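Local coordinates for protein RNA-directed RNA polymerase (Infectious pancreatic necrosis virus, PDB 3ZED) that probably copies the viral RNA genome as an RNA-dependent RNA polymerase, occurring both free and covalently attached to that RNA, at residues B[539-547]-B[675-684]. Residues are numbered along the deposited sequence; the frame is centred on the assembly and turned at random.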
# COMPACT_ATOMS: atom_id res chain seq x y z
N GLY B 539 -10.38 36.74 1.43
CA GLY B 539 -10.39 35.60 0.53
C GLY B 539 -11.02 34.33 1.03
O GLY B 539 -11.81 34.34 1.98
N TYR B 540 -10.70 33.25 0.32
CA TYR B 540 -11.20 31.89 0.52
C TYR B 540 -11.08 31.45 1.96
O TYR B 540 -10.00 31.57 2.58
CB TYR B 540 -10.38 30.91 -0.35
CG TYR B 540 -10.61 30.92 -1.85
CD1 TYR B 540 -11.88 30.71 -2.38
CD2 TYR B 540 -9.53 30.94 -2.73
CE1 TYR B 540 -12.08 30.60 -3.76
CE2 TYR B 540 -9.72 30.82 -4.11
CZ TYR B 540 -10.99 30.64 -4.62
OH TYR B 540 -11.15 30.55 -5.97
N LEU B 541 -12.20 30.96 2.51
CA LEU B 541 -12.33 30.40 3.86
C LEU B 541 -11.93 31.42 4.93
O LEU B 541 -11.62 31.04 6.06
CB LEU B 541 -11.48 29.09 3.99
CG LEU B 541 -11.87 27.94 3.03
CD1 LEU B 541 -10.95 26.75 3.17
CD2 LEU B 541 -13.33 27.49 3.26
N ALA B 542 -11.97 32.73 4.58
CA ALA B 542 -11.59 33.85 5.44
C ALA B 542 -12.78 34.75 5.51
O ALA B 542 -13.62 34.54 6.38
CB ALA B 542 -10.36 34.57 4.87
N ASP B 543 -12.97 35.65 4.54
CA ASP B 543 -14.20 36.41 4.52
C ASP B 543 -15.17 35.75 3.54
O ASP B 543 -16.29 36.20 3.42
CB ASP B 543 -14.01 37.92 4.24
CG ASP B 543 -13.54 38.36 2.86
OD1 ASP B 543 -13.12 37.48 2.06
OD2 ASP B 543 -13.56 39.59 2.58
N GLY B 544 -14.74 34.70 2.85
CA GLY B 544 -15.61 33.98 1.93
C GLY B 544 -15.70 34.45 0.49
O GLY B 544 -16.58 33.99 -0.25
N SER B 545 -14.82 35.40 0.08
CA SER B 545 -14.79 35.84 -1.31
C SER B 545 -14.03 34.77 -2.12
O SER B 545 -13.28 33.99 -1.54
CB SER B 545 -14.15 37.23 -1.43
OG SER B 545 -12.80 37.23 -1.00
N ASP B 546 -14.26 34.68 -3.45
CA ASP B 546 -13.66 33.68 -4.34
C ASP B 546 -12.26 34.09 -4.79
O ASP B 546 -11.93 33.99 -5.98
CB ASP B 546 -14.56 33.43 -5.55
CG ASP B 546 -15.89 32.80 -5.20
OD1 ASP B 546 -15.97 32.11 -4.17
OD2 ASP B 546 -16.86 32.99 -5.97
N LEU B 547 -11.41 34.47 -3.84
CA LEU B 547 -10.07 34.96 -4.13
C LEU B 547 -9.06 34.41 -3.18
O LEU B 547 -9.38 34.22 -2.00
CB LEU B 547 -10.04 36.52 -4.07
CG LEU B 547 -10.82 37.25 -5.17
CD1 LEU B 547 -11.22 38.63 -4.74
CD2 LEU B 547 -10.08 37.21 -6.50
N LEU B 675 -14.73 26.07 -9.62
CA LEU B 675 -14.42 26.11 -8.19
C LEU B 675 -14.76 27.50 -7.60
O LEU B 675 -14.40 28.53 -8.19
CB LEU B 675 -12.92 25.81 -8.02
CG LEU B 675 -12.38 25.51 -6.63
CD1 LEU B 675 -11.12 24.70 -6.74
CD2 LEU B 675 -12.08 26.79 -5.85
N THR B 676 -15.44 27.53 -6.46
CA THR B 676 -15.79 28.75 -5.72
C THR B 676 -15.46 28.52 -4.25
O THR B 676 -15.07 27.40 -3.88
CB THR B 676 -17.27 29.15 -5.89
OG1 THR B 676 -18.11 28.12 -5.36
CG2 THR B 676 -17.66 29.49 -7.33
N ASN B 677 -15.66 29.54 -3.40
CA ASN B 677 -15.44 29.37 -1.97
C ASN B 677 -16.36 28.25 -1.39
O ASN B 677 -15.93 27.56 -0.47
CB ASN B 677 -15.66 30.68 -1.22
CG ASN B 677 -15.24 30.58 0.22
OD1 ASN B 677 -14.07 30.37 0.52
ND2 ASN B 677 -16.20 30.58 1.11
N GLN B 678 -17.60 28.07 -1.92
CA GLN B 678 -18.52 27.02 -1.43
C GLN B 678 -17.94 25.60 -1.63
O GLN B 678 -18.17 24.73 -0.78
CB GLN B 678 -19.91 27.12 -2.07
CG GLN B 678 -20.99 26.25 -1.38
CD GLN B 678 -21.18 26.57 0.09
OE1 GLN B 678 -21.45 27.72 0.48
NE2 GLN B 678 -21.03 25.57 0.95
N THR B 679 -17.16 25.38 -2.71
CA THR B 679 -16.49 24.10 -2.97
C THR B 679 -15.51 23.78 -1.83
O THR B 679 -15.41 22.63 -1.39
CB THR B 679 -15.71 24.13 -4.31
OG1 THR B 679 -16.49 24.73 -5.34
CG2 THR B 679 -15.24 22.76 -4.74
N LEU B 680 -14.78 24.81 -1.37
CA LEU B 680 -13.78 24.69 -0.32
C LEU B 680 -14.44 24.48 1.03
O LEU B 680 -13.91 23.70 1.84
CB LEU B 680 -12.87 25.93 -0.31
CG LEU B 680 -12.01 26.11 -1.57
CD1 LEU B 680 -11.20 27.36 -1.48
CD2 LEU B 680 -11.13 24.88 -1.84
N VAL B 681 -15.61 25.11 1.26
CA VAL B 681 -16.40 24.94 2.48
C VAL B 681 -16.90 23.47 2.52
O VAL B 681 -16.72 22.81 3.53
CB VAL B 681 -17.57 25.97 2.60
CG1 VAL B 681 -18.55 25.61 3.71
CG2 VAL B 681 -17.03 27.39 2.81
N ASP B 682 -17.47 22.97 1.39
CA ASP B 682 -18.03 21.61 1.28
C ASP B 682 -16.99 20.50 1.51
O ASP B 682 -17.30 19.55 2.23
CB ASP B 682 -18.70 21.37 -0.09
CG ASP B 682 -19.92 22.23 -0.40
OD1 ASP B 682 -20.43 22.91 0.53
OD2 ASP B 682 -20.34 22.25 -1.58
N ILE B 683 -15.78 20.61 0.94
CA ILE B 683 -14.78 19.57 1.10
C ILE B 683 -14.25 19.52 2.55
O ILE B 683 -13.66 18.52 2.95
CB ILE B 683 -13.62 19.69 0.06
CG1 ILE B 683 -12.77 20.97 0.25
CG2 ILE B 683 -14.15 19.56 -1.36
CD1 ILE B 683 -11.47 21.03 -0.53
N ASN B 684 -14.51 20.58 3.34
CA ASN B 684 -14.03 20.68 4.71
C ASN B 684 -15.15 20.56 5.73
O ASN B 684 -14.88 20.62 6.93
CB ASN B 684 -13.29 21.99 4.90
CG ASN B 684 -11.92 21.93 4.33
OD1 ASN B 684 -11.12 21.04 4.68
ND2 ASN B 684 -11.60 22.85 3.45
O HOH W 1 -13.22 30.70 -7.57
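Asn677 and Asp546 meet where helix 677-683 begins, and each offers an oxygen to the other segment's backbone. Asn677 N donates to Asp546 OD1 at 2.7 Å; that amide belongs to the helix's first turn, and it reaches OD1 from above the carboxylate plane, 41° out of it. Thr676 holds the N-cap position, its CB and CG2 running alongside the same carboxylate. In return, Leu541 N donates to Asn677 OD1 at 2.8 Å. With CG anti to the backbone N (chi1 -171°), the Asn677 side chain reaches out to the loop, and its amide is turned only 15° from the plane of the Tyr540 ring, with OD1 at the ring's edge. Asn677 ND2 rests 3.5 Å from Gly544 CA and bonds to Gln570, so both ends of the amide are held.

The apolar layer starts at Tyr540, whose ring is sandwiched. Leu680 CD1 makes a CH-pi contact over one face, 3.9 Å from the centroid, while the backbone of Asp546 and Leu547 covers the opposite one. Tyr540 OH hydrogen-bonds to Glu628, and a water bridges the same hydroxyl to Leu675 O. Leu541 extends the layer along the helix: its CD2 packs 3.7 Å from Val681 CG2 and against Leu680 CB. Its CD1 lies beside Asn684 ND2, which is hydrogen-bonded to Leu680 O. Trp622 also touches Tyr540, Leu541 and Leu680.

This is structural packing inside the thumb domain, away from the potassium and predicted GTP sites: a side-chain carboxylate from a loop far away in sequence binds the first turn of a short helix, whose apolar flank lies on that loop.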